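Local coordinates for protein enolase from the environmental genome shotgun sequencing of the Sargasso Sea (PDB 2QGY) that is of unknown function but, as a member of the enolase superfamily, probably uses its bound magnesium ion to act on a carboxylate substrate, at residues E262-N267 with S289-N294; I283-I288 with L315-S320. One frame throughout, in Å; residues are numbered along the deposited sequence.

Contact 1: residues E262-N267 with S289-N294; sequences ELISRN and SNEASN
Two neighbouring helices on the outside of the enolase-type barrel, 257-265 and 282-294, meet here near their C-terminal ends, and Ile264 spans the gap to Glu291 and Ala292. The closest pair of CA atoms, Ile264 and Ala292, is 6.8 Å apart. The touching is done by one methyl: Ile264 CD1 sits 3.9 Å from Glu291 CB and equally far from the backbone N of Ala292, so the methyl sits where the Glu291 side chain leaves the backbone, beside the next peptide N. CG1 of Ile264 lies beside its own backbone N (chi1 -68°) and the chain runs on extended (chi2 168°), which pushes CD1 out to the neighbouring helix. The side chain of Glu291 crosses that of Ile264 at about a right angle. Glu291 offers its CB to the methyl, while its carboxylate, on an extended chain, forms a salt bridge with Arg261, the residue just before the segment 262-267.

At the end of helix 257-265, Arg266 NH2 makes a salt bridge to Glu262 OE2, 2.9 Å, four residues back. The oxygen uses its anti lone pair, and the bond lies nearly in the guanidinium plane, only 8° out of it. Arg266 NH1 forms a salt bridge with Glu262 OE2 of the second subunit, and Glu262 OE2 has a hydrogen bond with Ser235 OG of that subunit. The helix closes in a Schellman motif, with Asn267 at positive phi and its N bonded to Ile264 O at 3.2 Å.

No hydrogen bond joins the two segments. Their direct touch is van der Waals contact of one methyl with a CB and a peptide N, and the polar attachment comes from the Glu291 carboxylate and Arg261, whose positive charge would tend to offset the repulsion between Glu291 and the close Glu287 carboxylate.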
ATOM      1  N   GLU A 262      -9.576  -0.931 -13.260  1.00 16.90           N
ATOM      2  CA  GLU A 262      -9.078   0.131 -14.148  1.00 16.47           C
ATOM      3  C   GLU A 262      -8.244  -0.465 -15.285  1.00 16.54           C
ATOM      4  O   GLU A 262      -8.390  -0.024 -16.427  1.00 17.53           O
ATOM      5  CB  GLU A 262      -8.260   1.162 -13.373  1.00 15.53           C
ATOM      6  CG  GLU A 262      -7.653   2.325 -14.233  1.00 17.49           C
ATOM      7  CD  GLU A 262      -8.688   3.298 -14.778  1.00 20.73           C
ATOM      8  OE1 GLU A 262      -9.824   3.292 -14.282  1.00 22.74           O
ATOM      9  OE2 GLU A 262      -8.353   4.076 -15.712  1.00 22.26           O
ATOM     10  N   LEU A 263      -7.360  -1.425 -14.996  1.00 15.98           N
ATOM     11  CA  LEU A 263      -6.552  -2.045 -16.074  1.00 15.60           C
ATOM     12  C   LEU A 263      -7.475  -2.705 -17.093  1.00 16.37           C
ATOM     13  O   LEU A 263      -7.262  -2.592 -18.290  1.00 18.14           O
ATOM     14  CB  LEU A 263      -5.563  -3.101 -15.545  1.00 15.50           C
ATOM     15  CG  LEU A 263      -4.433  -2.635 -14.619  1.00 16.35           C
ATOM     16  CD1 LEU A 263      -3.804  -3.909 -14.071  1.00 16.88           C
ATOM     17  CD2 LEU A 263      -3.380  -1.848 -15.424  1.00 17.45           C
ATOM     18  N   ILE A 264      -8.518  -3.379 -16.613  1.00 17.06           N
ATOM     19  CA  ILE A 264      -9.480  -3.991 -17.550  1.00 17.25           C
ATOM     20  C   ILE A 264     -10.153  -2.931 -18.438  1.00 18.72           C
ATOM     21  O   ILE A 264     -10.266  -3.121 -19.664  1.00 19.21           O
ATOM     22  CB  ILE A 264     -10.543  -4.836 -16.815  1.00 17.06           C
ATOM     23  CG1 ILE A 264      -9.932  -6.084 -16.186  1.00 16.04           C
ATOM     24  CG2 ILE A 264     -11.645  -5.341 -17.784  1.00 17.99           C
ATOM     25  CD1 ILE A 264     -10.916  -6.805 -15.198  1.00 15.82           C
ATOM     26  N   SER A 265     -10.584  -1.838 -17.803  1.00 19.89           N
ATOM     27  CA  SER A 265     -11.310  -0.721 -18.450  0.50 20.64           C
ATOM     28  C   SER A 265     -10.497  -0.120 -19.556  1.00 20.76           C
ATOM     29  O   SER A 265     -11.028   0.300 -20.589  1.00 20.77           O
ATOM     30  CB  SER A 265     -11.566   0.412 -17.445  0.50 20.42           C
ATOM     31  OG  SER A 265     -12.579   0.071 -16.534  0.50 22.99           O
ATOM     32  N   ARG A 266      -9.194  -0.048 -19.304  1.00 19.75           N
ATOM     33  CA  ARG A 266      -8.265   0.629 -20.178  1.00 19.63           C
ATOM     34  C   ARG A 266      -7.589  -0.289 -21.209  1.00 19.02           C
ATOM     35  O   ARG A 266      -6.711   0.165 -21.946  1.00 19.10           O
ATOM     36  CB  ARG A 266      -7.189   1.314 -19.323  1.00 18.96           C
ATOM     37  CG  ARG A 266      -7.715   2.448 -18.388  1.00 19.87           C
ATOM     38  CD  ARG A 266      -7.763   3.814 -19.082  1.00 19.93           C
ATOM     39  NE  ARG A 266      -6.421   4.313 -19.337  1.00 21.43           N
ATOM     40  CZ  ARG A 266      -5.630   4.887 -18.412  1.00 22.61           C
ATOM     41  NH1 ARG A 266      -4.422   5.298 -18.758  1.00 20.49           N
ATOM     42  NH2 ARG A 266      -6.039   5.074 -17.152  1.00 21.76           N
ATOM     43  N   ASN A 267      -7.970  -1.556 -21.233  1.00 20.30           N
ATOM     44  CA  ASN A 267      -7.310  -2.574 -22.069  1.00 22.04           C
ATOM     45  C   ASN A 267      -5.796  -2.478 -21.928  1.00 21.44           C
ATOM     46  O   ASN A 267      -5.063  -2.403 -22.922  1.00 21.05           O
ATOM     47  CB  ASN A 267      -7.727  -2.439 -23.562  1.00 23.38           C
ATOM     48  CG  ASN A 267      -9.221  -2.647 -23.766  1.00 27.84           C
ATOM     49  OD1 ASN A 267      -9.885  -1.889 -24.489  1.00 35.44           O
ATOM     50  ND2 ASN A 267      -9.768  -3.651 -23.086  1.00 30.40           N
ATOM     51  N   SER A 289     -10.259 -12.667 -11.466  1.00 18.65           N
ATOM     52  CA  SER A 289     -10.087 -13.687 -12.504  1.00 19.16           C
ATOM     53  C   SER A 289     -11.345 -13.761 -13.368  1.00 19.52           C
ATOM     54  O   SER A 289     -11.290 -13.807 -14.597  1.00 19.92           O
ATOM     55  CB  SER A 289      -9.770 -15.052 -11.888  1.00 19.77           C
ATOM     56  OG  SER A 289      -8.495 -15.042 -11.267  1.00 19.75           O
ATOM     57  N   ASN A 290     -12.493 -13.695 -12.715  1.00 20.51           N
ATOM     58  CA  ASN A 290     -13.783 -13.816 -13.417  1.00 21.92           C
ATOM     59  C   ASN A 290     -14.026 -12.601 -14.322  1.00 21.90           C
ATOM     60  O   ASN A 290     -14.375 -12.743 -15.509  1.00 21.51           O
ATOM     61  CB  ASN A 290     -14.910 -13.973 -12.379  1.00 22.26           C
ATOM     62  CG  ASN A 290     -14.861 -15.317 -11.640  1.00 27.50           C
ATOM     63  OD1 ASN A 290     -15.605 -15.520 -10.654  1.00 31.39           O
ATOM     64  ND2 ASN A 290     -14.008 -16.243 -12.098  1.00 31.15           N
ATOM     65  N   GLU A 291     -13.807 -11.403 -13.784  1.00 22.42           N
ATOM     66  CA  GLU A 291     -13.928 -10.197 -14.602  1.00 22.55           C
ATOM     67  C   GLU A 291     -12.931 -10.193 -15.754  1.00 22.03           C
ATOM     68  O   GLU A 291     -13.284  -9.816 -16.878  1.00 22.13           O
ATOM     69  CB  GLU A 291     -13.793  -8.932 -13.739  1.00 22.90           C
ATOM     70  CG  GLU A 291     -14.869  -8.864 -12.657  1.00 24.28           C
ATOM     71  CD  GLU A 291     -14.729  -7.676 -11.735  1.00 25.45           C
ATOM     72  OE1 GLU A 291     -14.108  -6.666 -12.129  1.00 29.43           O
ATOM     73  OE2 GLU A 291     -15.264  -7.748 -10.597  1.00 32.08           O
ATOM     74  N   ALA A 292     -11.676 -10.569 -15.480  1.00 20.96           N
ATOM     75  CA  ALA A 292     -10.644 -10.623 -16.518  1.00 21.15           C
ATOM     76  C   ALA A 292     -11.092 -11.576 -17.643  1.00 21.42           C
ATOM     77  O   ALA A 292     -10.995 -11.263 -18.844  1.00 20.17           O
ATOM     78  CB  ALA A 292      -9.323 -11.101 -15.914  1.00 20.66           C
ATOM     79  N   SER A 293     -11.594 -12.729 -17.235  1.00 20.68           N
ATOM     80  CA  SER A 293     -12.040 -13.758 -18.173  1.00 23.16           C
ATOM     81  C   SER A 293     -13.057 -13.199 -19.182  1.00 23.25           C
ATOM     82  O   SER A 293     -12.938 -13.441 -20.395  1.00 24.03           O
ATOM     83  CB  SER A 293     -12.611 -14.965 -17.428  1.00 22.35           C
ATOM     84  OG  SER A 293     -12.974 -16.011 -18.331  1.00 26.34           O
ATOM     85  N   ASN A 294     -14.026 -12.442 -18.671  1.00 24.28           N
ATOM     86  CA  ASN A 294     -15.088 -11.830 -19.483  1.00 25.14           C
ATOM     87  C   ASN A 294     -14.542 -10.811 -20.460  1.00 25.77           C
ATOM     88  O   ASN A 294     -15.200 -10.441 -21.442  1.00 26.62           O
ATOM     89  CB  ASN A 294     -16.124 -11.185 -18.572  1.00 25.52           C
ATOM     90  CG  ASN A 294     -16.856 -12.208 -17.742  1.00 27.05           C
ATOM     91  OD1 ASN A 294     -16.904 -13.371 -18.127  1.00 29.42           O
ATOM     92  ND2 ASN A 294     -17.406 -11.795 -16.586  1.00 27.98           N
TER

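Contact 2: residues I283-I288 with L315-S320; sequences IDIIEI and LHVCSS
The helical segments 283-288 and 315-320 run nearly parallel, their axes 11.1 Å apart at the closest and crossing at -26°, with Ile286 and Val317 the nearest pair by CA. At that spacing the backbones stay apart and the side chains fill the gap. Val317 is the hub: its CG1 touches Ile285 CG2 at 3.7 Å and Ile286 CD1 at 3.8 Å. The methyl reaches both because it stands anti to the backbone N of Val317 (chi1 167°). Ile285 and Val317 cross at about a right angle, branch to branch, whereas Ile286 and Val317 slide past each other in opposite directions. The CB of Ile286 does not head straight for the other helix, yet the end of its side chain closes in, and CD1 also comes near Ser320 OG in one of the two conformers of that serine.

In that conformer the hydroxyl is turned back to its own helix: Ser320 OG donates to Val317 O at 2.9 Å, and the same carbonyl accepts Ser320 N. Val317 O thus takes two bonds from Ser320, and the OG one fixes the hydroxyl beside the Ile286 methyl. Ser319 OG donates to His316 O, tilted 31° from the carbonyl plane, and also bonds Asn125 ND2.

Around the isoleucines, Ile285 also packs on Ile276 and Met279, and Ile286 on Ile321. Near-parallel helices that pack through aliphatic side chains, each leading into or out of a parallel strand, are what successive outer helices of a TIM-type (beta/alpha) barrel look like, here in its modified enolase form.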
ATOM      1  N   ILE A 283     -10.762 -14.407  -2.317  1.00 18.42           N
ATOM      2  CA  ILE A 283     -12.030 -13.874  -2.812  1.00 18.47           C
ATOM      3  C   ILE A 283     -11.665 -12.867  -3.907  1.00 18.53           C
ATOM      4  O   ILE A 283     -12.251 -12.871  -4.975  1.00 17.76           O
ATOM      5  CB  ILE A 283     -12.821 -13.188  -1.670  1.00 19.32           C
ATOM      6  CG1 ILE A 283     -13.453 -14.237  -0.715  1.00 19.02           C
ATOM      7  CG2 ILE A 283     -13.873 -12.233  -2.231  1.00 19.16           C
ATOM      8  CD1 ILE A 283     -14.303 -13.621   0.407  1.00 19.68           C
ATOM      9  N   ASP A 284     -10.691 -11.995  -3.625  1.00 18.51           N
ATOM     10  CA  ASP A 284     -10.352 -10.944  -4.577  1.00 18.90           C
ATOM     11  C   ASP A 284      -9.638 -11.433  -5.823  1.00 18.60           C
ATOM     12  O   ASP A 284      -9.854 -10.906  -6.904  1.00 18.44           O
ATOM     13  CB  ASP A 284      -9.582  -9.803  -3.889  1.00 18.87           C
ATOM     14  CG  ASP A 284     -10.537  -8.768  -3.258  1.00 21.22           C
ATOM     15  OD1 ASP A 284     -11.774  -8.915  -3.438  1.00 22.03           O
ATOM     16  OD2 ASP A 284     -10.061  -7.843  -2.566  1.00 23.52           O
ATOM     17  N   ILE A 285      -8.785 -12.438  -5.678  1.00 18.46           N
ATOM     18  CA  ILE A 285      -8.135 -13.033  -6.833  1.00 18.36           C
ATOM     19  C   ILE A 285      -9.169 -13.703  -7.745  1.00 18.64           C
ATOM     20  O   ILE A 285      -9.162 -13.537  -8.968  1.00 18.77           O
ATOM     21  CB  ILE A 285      -7.077 -14.063  -6.378  1.00 18.04           C
ATOM     22  CG1 ILE A 285      -5.871 -13.310  -5.823  1.00 21.71           C
ATOM     23  CG2 ILE A 285      -6.661 -15.016  -7.518  1.00 20.13           C
ATOM     24  CD1 ILE A 285      -4.731 -14.171  -5.431  1.00 26.53           C
ATOM     25  N   ILE A 286     -10.069 -14.461  -7.141  1.00 17.71           N
ATOM     26  CA  ILE A 286     -11.143 -15.113  -7.904  1.00 18.26           C
ATOM     27  C   ILE A 286     -12.093 -14.114  -8.575  1.00 17.98           C
ATOM     28  O   ILE A 286     -12.482 -14.321  -9.720  1.00 18.74           O
ATOM     29  CB  ILE A 286     -11.941 -16.085  -7.006  1.00 17.00           C
ATOM     30  CG1 ILE A 286     -11.072 -17.270  -6.543  1.00 17.96           C
ATOM     31  CG2 ILE A 286     -13.198 -16.568  -7.720  1.00 19.34           C
ATOM     32  CD1 ILE A 286     -10.583 -18.194  -7.656  1.00 20.77           C
ATOM     33  N   GLU A 287     -12.461 -13.046  -7.869  1.00 18.38           N
ATOM     34  CA  GLU A 287     -13.327 -12.009  -8.430  1.00 19.37           C
ATOM     35  C   GLU A 287     -12.677 -11.351  -9.647  1.00 19.15           C
ATOM     36  O   GLU A 287     -13.315 -11.187 -10.686  1.00 19.26           O
ATOM     37  CB  GLU A 287     -13.649 -10.947  -7.380  1.00 19.70           C
ATOM     38  CG  GLU A 287     -14.637  -9.864  -7.858  1.00 25.20           C
ATOM     39  CD  GLU A 287     -15.885 -10.446  -8.534  1.00 31.29           C
ATOM     40  OE1 GLU A 287     -16.525 -11.350  -7.936  1.00 33.48           O
ATOM     41  OE2 GLU A 287     -16.244  -9.980  -9.652  1.00 34.58           O
ATOM     42  N   ILE A 288     -11.408 -10.986  -9.515  1.00 18.41           N
ATOM     43  CA  ILE A 288     -10.707 -10.387 -10.645  1.00 19.18           C
ATOM     44  C   ILE A 288     -10.452 -11.390 -11.782  1.00 18.55           C
ATOM     45  O   ILE A 288     -10.480 -11.010 -12.952  1.00 18.74           O
ATOM     46  CB  ILE A 288      -9.433  -9.640 -10.229  1.00 18.93           C
ATOM     47  CG1 ILE A 288      -9.106  -8.576 -11.281  1.00 20.54           C
ATOM     48  CG2 ILE A 288      -8.252 -10.592 -10.022  1.00 20.58           C
ATOM     49  CD1 ILE A 288     -10.125  -7.353 -11.218  1.00 19.93           C
ATOM     50  N   LEU A 315      -1.943 -23.077  -6.668  1.00 14.93           N
ATOM     51  CA  LEU A 315      -2.351 -24.221  -7.485  1.00 16.49           C
ATOM     52  C   LEU A 315      -3.842 -24.484  -7.374  1.00 18.26           C
ATOM     53  O   LEU A 315      -4.530 -24.717  -8.396  1.00 18.85           O
ATOM     54  CB  LEU A 315      -1.525 -25.475  -7.138  1.00 17.06           C
ATOM     55  CG  LEU A 315      -0.015 -25.361  -7.335  1.00 17.19           C
ATOM     56  CD1 LEU A 315       0.649 -26.674  -6.954  1.00 20.32           C
ATOM     57  CD2 LEU A 315       0.330 -24.960  -8.798  1.00 18.67           C
ATOM     58  N   HIS A 316      -4.372 -24.425  -6.153  1.00 17.46           N
ATOM     59  CA  HIS A 316      -5.823 -24.615  -5.978  1.00 18.52           C
ATOM     60  C   HIS A 316      -6.623 -23.529  -6.732  1.00 19.23           C
ATOM     61  O   HIS A 316      -7.613 -23.831  -7.415  1.00 20.36           O
ATOM     62  CB  HIS A 316      -6.190 -24.640  -4.492  1.00 17.79           C
ATOM     63  CG  HIS A 316      -5.912 -25.954  -3.820  1.00 20.81           C
ATOM     64  ND1 HIS A 316      -6.754 -27.044  -3.940  1.00 21.75           N
ATOM     65  CD2 HIS A 316      -4.893 -26.350  -3.020  1.00 20.59           C
ATOM     66  CE1 HIS A 316      -6.264 -28.049  -3.232  1.00 22.82           C
ATOM     67  NE2 HIS A 316      -5.124 -27.662  -2.685  1.00 21.83           N
ATOM     68  N   VAL A 317      -6.185 -22.273  -6.658  1.00 18.19           N
ATOM     69  CA  VAL A 317      -6.881 -21.213  -7.377  1.00 18.25           C
ATOM     70  C   VAL A 317      -6.797 -21.460  -8.881  1.00 18.10           C
ATOM     71  O   VAL A 317      -7.826 -21.432  -9.568  1.00 18.98           O
ATOM     72  CB  VAL A 317      -6.345 -19.796  -7.041  1.00 18.25           C
ATOM     73  CG1 VAL A 317      -6.884 -18.713  -8.050  1.00 17.72           C
ATOM     74  CG2 VAL A 317      -6.786 -19.436  -5.678  1.00 18.67           C
ATOM     75  N   CYS A 318      -5.587 -21.727  -9.378  1.00 18.63           N
ATOM     76  CA  CYS A 318      -5.378 -21.920 -10.820  1.00 19.97           C
ATOM     77  C   CYS A 318      -6.198 -23.072 -11.386  1.00 21.02           C
ATOM     78  O   CYS A 318      -6.681 -22.990 -12.520  1.00 21.21           O
ATOM     79  CB  CYS A 318      -3.904 -22.138 -11.165  1.00 20.07           C
ATOM     80  SG  CYS A 318      -2.933 -20.627 -10.994  1.00 19.94           S
ATOM     81  N   SER A 319      -6.345 -24.133 -10.594  1.00 22.05           N
ATOM     82  CA  SER A 319      -7.126 -25.304 -11.007  1.00 23.39           C
ATOM     83  C   SER A 319      -8.630 -25.039 -11.081  1.00 23.67           C
ATOM     84  O   SER A 319      -9.364 -25.813 -11.719  1.00 24.14           O
ATOM     85  CB  SER A 319      -6.836 -26.503 -10.100  1.00 23.77           C
ATOM     86  OG  SER A 319      -7.511 -26.386  -8.868  1.00 24.09           O
ATOM     87  N   SER A 320      -9.047 -23.907 -10.507  1.00 23.35           N
ATOM     88  CA  SER A 320     -10.456 -23.616 -10.328  0.50 23.62           C
ATOM     89  C   SER A 320     -10.962 -22.505 -11.247  1.00 23.84           C
ATOM     90  O   SER A 320     -12.149 -22.225 -11.265  1.00 24.62           O
ATOM     91  CB  SER A 320     -10.744 -23.259  -8.870  0.50 23.45           C
ATOM     92  OG  SER A 320     -10.470 -21.897  -8.610  0.50 23.16           O
TER

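Overall arrangement
After the N-terminal domain and the first barrel strands and helices, the chain forms helix 257-265, passes through strand 271-272 into helix 282-294, then through strand 298-299 into helix 309-320. Contact 1 closes the first of these steps and contact 2 the second, so each brings together consecutive helices round the barrel. The segments alternate along the chain: 262-267, 283-288, 289-294, 315-320, and the two loops therefore cross. Helix 282-294 is common to both, giving its earlier part to contact 2 and its later part to contact 1. The centres lie about 15 Å apart, and Ile288 CD1, on the shared helix, lies 4.1 Å from Ile264 CD1, so the Ile264 methyl also touches segment 283-288.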